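Local coordinates for putative uncharacterized protein (Mycobacterium avium, PDB 2Z6V) that probably transfers a sulfuryl group from the donor PAPS to an acceptor substrate, as sulfotransferases do, at residues 267-272 and 332-337. Sequence-based numbering, arbitrary orientation.
Sequences RLIWAH and FHMYYH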
ATOM      1  N   ARG A 267      16.823  -1.288  -3.251  1.00 32.12           N
ATOM      2  CA  ARG A 267      16.945  -2.646  -3.751  1.00 32.13           C
ATOM      3  C   ARG A 267      15.508  -3.069  -4.065  1.00 31.43           C
ATOM      4  O   ARG A 267      14.709  -3.346  -3.174  1.00 31.78           O
ATOM      5  CB  ARG A 267      17.600  -3.526  -2.693  1.00 32.63           C
ATOM      6  CG  ARG A 267      19.028  -3.107  -2.460  1.00 36.62           C
ATOM      7  CD  ARG A 267      19.733  -3.971  -1.454  1.00 44.22           C
ATOM      8  NE  ARG A 267      19.264  -3.727  -0.094  1.00 48.57           N
ATOM      9  CZ  ARG A 267      19.883  -4.186   0.989  1.00 49.69           C
ATOM     10  NH1 ARG A 267      20.991  -4.911   0.856  1.00 50.01           N
ATOM     11  NH2 ARG A 267      19.398  -3.921   2.198  1.00 49.86           N
ATOM     12  N   LEU A 268      15.200  -3.093  -5.355  1.00 30.77           N
ATOM     13  CA  LEU A 268      13.867  -3.390  -5.847  1.00 29.62           C
ATOM     14  C   LEU A 268      13.485  -4.853  -6.053  1.00 29.92           C
ATOM     15  O   LEU A 268      14.055  -5.554  -6.894  1.00 28.37           O
ATOM     16  CB  LEU A 268      13.659  -2.625  -7.154  1.00 30.18           C
ATOM     17  CG  LEU A 268      14.024  -1.132  -7.122  1.00 29.54           C
ATOM     18  CD1 LEU A 268      14.001  -0.573  -8.541  1.00 31.60           C
ATOM     19  CD2 LEU A 268      13.060  -0.365  -6.225  1.00 26.61           C
ATOM     20  N   ILE A 269      12.505  -5.303  -5.276  1.00 28.58           N
ATOM     21  CA  ILE A 269      12.005  -6.664  -5.399  1.00 28.38           C
ATOM     22  C   ILE A 269      10.722  -6.559  -6.203  1.00 27.45           C
ATOM     23  O   ILE A 269       9.740  -6.010  -5.728  1.00 30.05           O
ATOM     24  CB  ILE A 269      11.662  -7.285  -4.030  1.00 29.66           C
ATOM     25  CG1 ILE A 269      12.914  -7.374  -3.158  1.00 27.38           C
ATOM     26  CG2 ILE A 269      11.058  -8.666  -4.226  1.00 28.31           C
ATOM     27  CD1 ILE A 269      12.641  -7.908  -1.786  1.00 26.11           C
ATOM     28  N   TRP A 270      10.744  -7.059  -7.429  1.00 27.76           N
ATOM     29  CA  TRP A 270       9.574  -7.026  -8.295  1.00 29.80           C
ATOM     30  C   TRP A 270       8.785  -8.320  -8.056  1.00 30.50           C
ATOM     31  O   TRP A 270       9.306  -9.422  -8.257  1.00 29.73           O
ATOM     32  CB  TRP A 270      10.030  -6.940  -9.755  1.00 31.68           C
ATOM     33  CG  TRP A 270       8.959  -6.584 -10.746  1.00 33.68           C
ATOM     34  CD1 TRP A 270       7.620  -6.817 -10.632  1.00 34.12           C
ATOM     35  CD2 TRP A 270       9.154  -5.992 -12.039  1.00 35.22           C
ATOM     36  NE1 TRP A 270       6.967  -6.411 -11.776  1.00 35.05           N
ATOM     37  CE2 TRP A 270       7.885  -5.901 -12.655  1.00 35.26           C
ATOM     38  CE3 TRP A 270      10.281  -5.531 -12.738  1.00 36.43           C
ATOM     39  CZ2 TRP A 270       7.707  -5.367 -13.940  1.00 36.15           C
ATOM     40  CZ3 TRP A 270      10.106  -4.999 -14.021  1.00 36.83           C
ATOM     41  CH2 TRP A 270       8.826  -4.922 -14.605  1.00 36.71           C
ATOM     42  N   ALA A 271       7.537  -8.185  -7.608  1.00 31.95           N
ATOM     43  CA  ALA A 271       6.679  -9.347  -7.334  1.00 31.16           C
ATOM     44  C   ALA A 271       5.847  -9.699  -8.565  1.00 29.55           C
ATOM     45  O   ALA A 271       5.181  -8.840  -9.131  1.00 27.52           O
ATOM     46  CB  ALA A 271       5.763  -9.053  -6.153  1.00 29.18           C
ATOM     47  N   HIS A 272       5.886 -10.967  -8.962  1.00 29.85           N
ATOM     48  CA  HIS A 272       5.158 -11.421 -10.144  1.00 32.98           C
ATOM     49  C   HIS A 272       4.073 -12.455  -9.879  1.00 35.03           C
ATOM     50  O   HIS A 272       4.112 -13.196  -8.893  1.00 37.02           O
ATOM     51  CB  HIS A 272       6.134 -12.010 -11.167  1.00 31.82           C
ATOM     52  CG  HIS A 272       7.203 -11.059 -11.603  1.00 32.33           C
ATOM     53  ND1 HIS A 272       6.944  -9.970 -12.408  1.00 32.08           N
ATOM     54  CD2 HIS A 272       8.527 -11.017 -11.321  1.00 30.52           C
ATOM     55  CE1 HIS A 272       8.064  -9.298 -12.604  1.00 32.37           C
ATOM     56  NE2 HIS A 272       9.038  -9.910 -11.953  1.00 31.57           N
ATOM     57  N   PHE A 332      15.014  -7.906  -8.129  1.00 37.12           N
ATOM     58  CA  PHE A 332      15.024  -9.299  -7.719  1.00 36.88           C
ATOM     59  C   PHE A 332      13.630  -9.736  -8.134  1.00 36.89           C
ATOM     60  O   PHE A 332      12.660  -9.036  -7.856  1.00 37.45           O
ATOM     61  CB  PHE A 332      15.161  -9.493  -6.208  1.00 35.77           C
ATOM     62  CG  PHE A 332      15.117 -10.940  -5.812  1.00 36.87           C
ATOM     63  CD1 PHE A 332      16.277 -11.711  -5.819  1.00 36.65           C
ATOM     64  CD2 PHE A 332      13.896 -11.572  -5.577  1.00 37.25           C
ATOM     65  CE1 PHE A 332      16.220 -13.089  -5.612  1.00 37.25           C
ATOM     66  CE2 PHE A 332      13.826 -12.951  -5.369  1.00 37.75           C
ATOM     67  CZ  PHE A 332      14.990 -13.712  -5.389  1.00 38.63           C
ATOM     68  N   HIS A 333      13.508 -10.874  -8.801  1.00 36.10           N
ATOM     69  CA  HIS A 333      12.182 -11.287  -9.220  1.00 37.39           C
ATOM     70  C   HIS A 333      11.572 -12.373  -8.370  1.00 37.72           C
ATOM     71  O   HIS A 333      12.037 -13.508  -8.330  1.00 39.49           O
ATOM     72  CB  HIS A 333      12.192 -11.677 -10.697  1.00 35.01           C
ATOM     73  CG  HIS A 333      12.539 -10.533 -11.591  1.00 35.34           C
ATOM     74  ND1 HIS A 333      13.716 -10.476 -12.307  1.00 35.00           N
ATOM     75  CD2 HIS A 333      11.912  -9.352 -11.801  1.00 34.05           C
ATOM     76  CE1 HIS A 333      13.799  -9.308 -12.916  1.00 35.19           C
ATOM     77  NE2 HIS A 333      12.718  -8.607 -12.625  1.00 35.85           N
ATOM     78  N   MET A 334      10.512 -11.991  -7.680  1.00 38.71           N
ATOM     79  CA  MET A 334       9.803 -12.896  -6.802  1.00 39.87           C
ATOM     80  C   MET A 334       8.517 -13.350  -7.486  1.00 38.23           C
ATOM     81  O   MET A 334       7.610 -12.553  -7.727  1.00 38.62           O
ATOM     82  CB  MET A 334       9.504 -12.176  -5.495  1.00 40.62           C
ATOM     83  CG  MET A 334       8.801 -13.007  -4.466  1.00 43.83           C
ATOM     84  SD  MET A 334       8.550 -11.984  -3.029  1.00 49.84           S
ATOM     85  CE  MET A 334       7.144 -10.976  -3.567  1.00 45.90           C
ATOM     86  N   TYR A 335       8.456 -14.636  -7.807  1.00 37.07           N
ATOM     87  CA  TYR A 335       7.300 -15.213  -8.475  1.00 36.64           C
ATOM     88  C   TYR A 335       6.343 -15.843  -7.481  1.00 36.23           C
ATOM     89  O   TYR A 335       6.758 -16.522  -6.541  1.00 34.71           O
ATOM     90  CB  TYR A 335       7.755 -16.269  -9.483  1.00 38.02           C
ATOM     91  CG  TYR A 335       8.571 -15.705 -10.626  1.00 39.17           C
ATOM     92  CD1 TYR A 335       7.953 -15.234 -11.786  1.00 39.60           C
ATOM     93  CD2 TYR A 335       9.961 -15.617 -10.537  1.00 38.67           C
ATOM     94  CE1 TYR A 335       8.704 -14.689 -12.836  1.00 41.00           C
ATOM     95  CE2 TYR A 335      10.718 -15.073 -11.573  1.00 39.85           C
ATOM     96  CZ  TYR A 335      10.088 -14.613 -12.720  1.00 40.67           C
ATOM     97  OH  TYR A 335      10.841 -14.089 -13.747  1.00 40.95           O
ATOM     98  N   TYR A 336       5.055 -15.611  -7.697  1.00 36.43           N
ATOM     99  CA  TYR A 336       4.020 -16.169  -6.838  1.00 36.86           C
ATOM    100  C   TYR A 336       4.152 -17.690  -6.749  1.00 37.29           C
ATOM    101  O   TYR A 336       4.088 -18.270  -5.659  1.00 34.60           O
ATOM    102  CB  TYR A 336       2.642 -15.812  -7.392  1.00 37.29           C
ATOM    103  CG  TYR A 336       1.503 -16.452  -6.644  1.00 40.13           C
ATOM    104  CD1 TYR A 336       1.245 -16.120  -5.315  1.00 40.74           C
ATOM    105  CD2 TYR A 336       0.686 -17.402  -7.258  1.00 40.47           C
ATOM    106  CE1 TYR A 336       0.197 -16.718  -4.614  1.00 41.40           C
ATOM    107  CE2 TYR A 336      -0.363 -18.006  -6.565  1.00 41.32           C
ATOM    108  CZ  TYR A 336      -0.601 -17.656  -5.246  1.00 41.99           C
ATOM    109  OH  TYR A 336      -1.644 -18.234  -4.559  1.00 45.70           O
ATOM    110  N   HIS A 337       4.345 -18.334  -7.896  1.00 37.89           N
ATOM    111  CA  HIS A 337       4.457 -19.777  -7.911  1.00 40.75           C
ATOM    112  C   HIS A 337       5.658 -20.295  -7.132  1.00 41.95           C
ATOM    113  O   HIS A 337       5.619 -21.399  -6.607  1.00 43.22           O
ATOM    114  CB  HIS A 337       4.465 -20.315  -9.352  1.00 41.68           C
ATOM    115  CG  HIS A 337       5.638 -19.877 -10.178  1.00 43.31           C
ATOM    116  ND1 HIS A 337       5.591 -18.789 -11.024  1.00 43.01           N
ATOM    117  CD2 HIS A 337       6.875 -20.411 -10.321  1.00 41.11           C
ATOM    118  CE1 HIS A 337       6.745 -18.675 -11.655  1.00 41.93           C
ATOM    119  NE2 HIS A 337       7.541 -19.646 -11.247  1.00 42.28           N
TER
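Strands 267-272 and 332-335 run parallel, the axes of these short segments at 25°, and four backbone hydrogen bonds join them in the zigzag of a parallel pair: Phe332 N to Leu268 O, Trp270 N to Phe332 O, Met334 N to Trp270 O and His272 N to Met334 O. A fifth, 2.9 Å between Tyr336 N and His272 O, reaches past the strand into the first turn of the following helix, for which Tyr335 is the N-cap residue. On the face carrying Ile269, Ala271, Phe332 and Met334 the packing is apolar. Ile269 CG2 lies 4.0 Å from Met334 CB, and the Met334 chain, extended to SD and then bent at chi3 (77°), brings CE against Ala271 CB. Within the central parallel sheet of this sulfotransferase-family α/β fold, 331-335 is an outermost strand, and 267-272 separates it from strand 109-113. Trp270, His272, His333 and Tyr335 form an aromatic cluster on the other face, extended by Phe406. The Trp270 six-membered ring lies obliquely to the His333 ring, centroids 5.9 Å apart. The His272 and Tyr335 side chains point the same way: His272 CD2 sits over one face of the tyrosine ring, toward its rim, with the planes at 32°. The His272 and His333 rings meet rim to rim, centroids 5.0 Å apart. His272 ND1 is hydrogen-bonded to Tyr402 OH, which gives this buried imidazole a polar partner from helix 392-405.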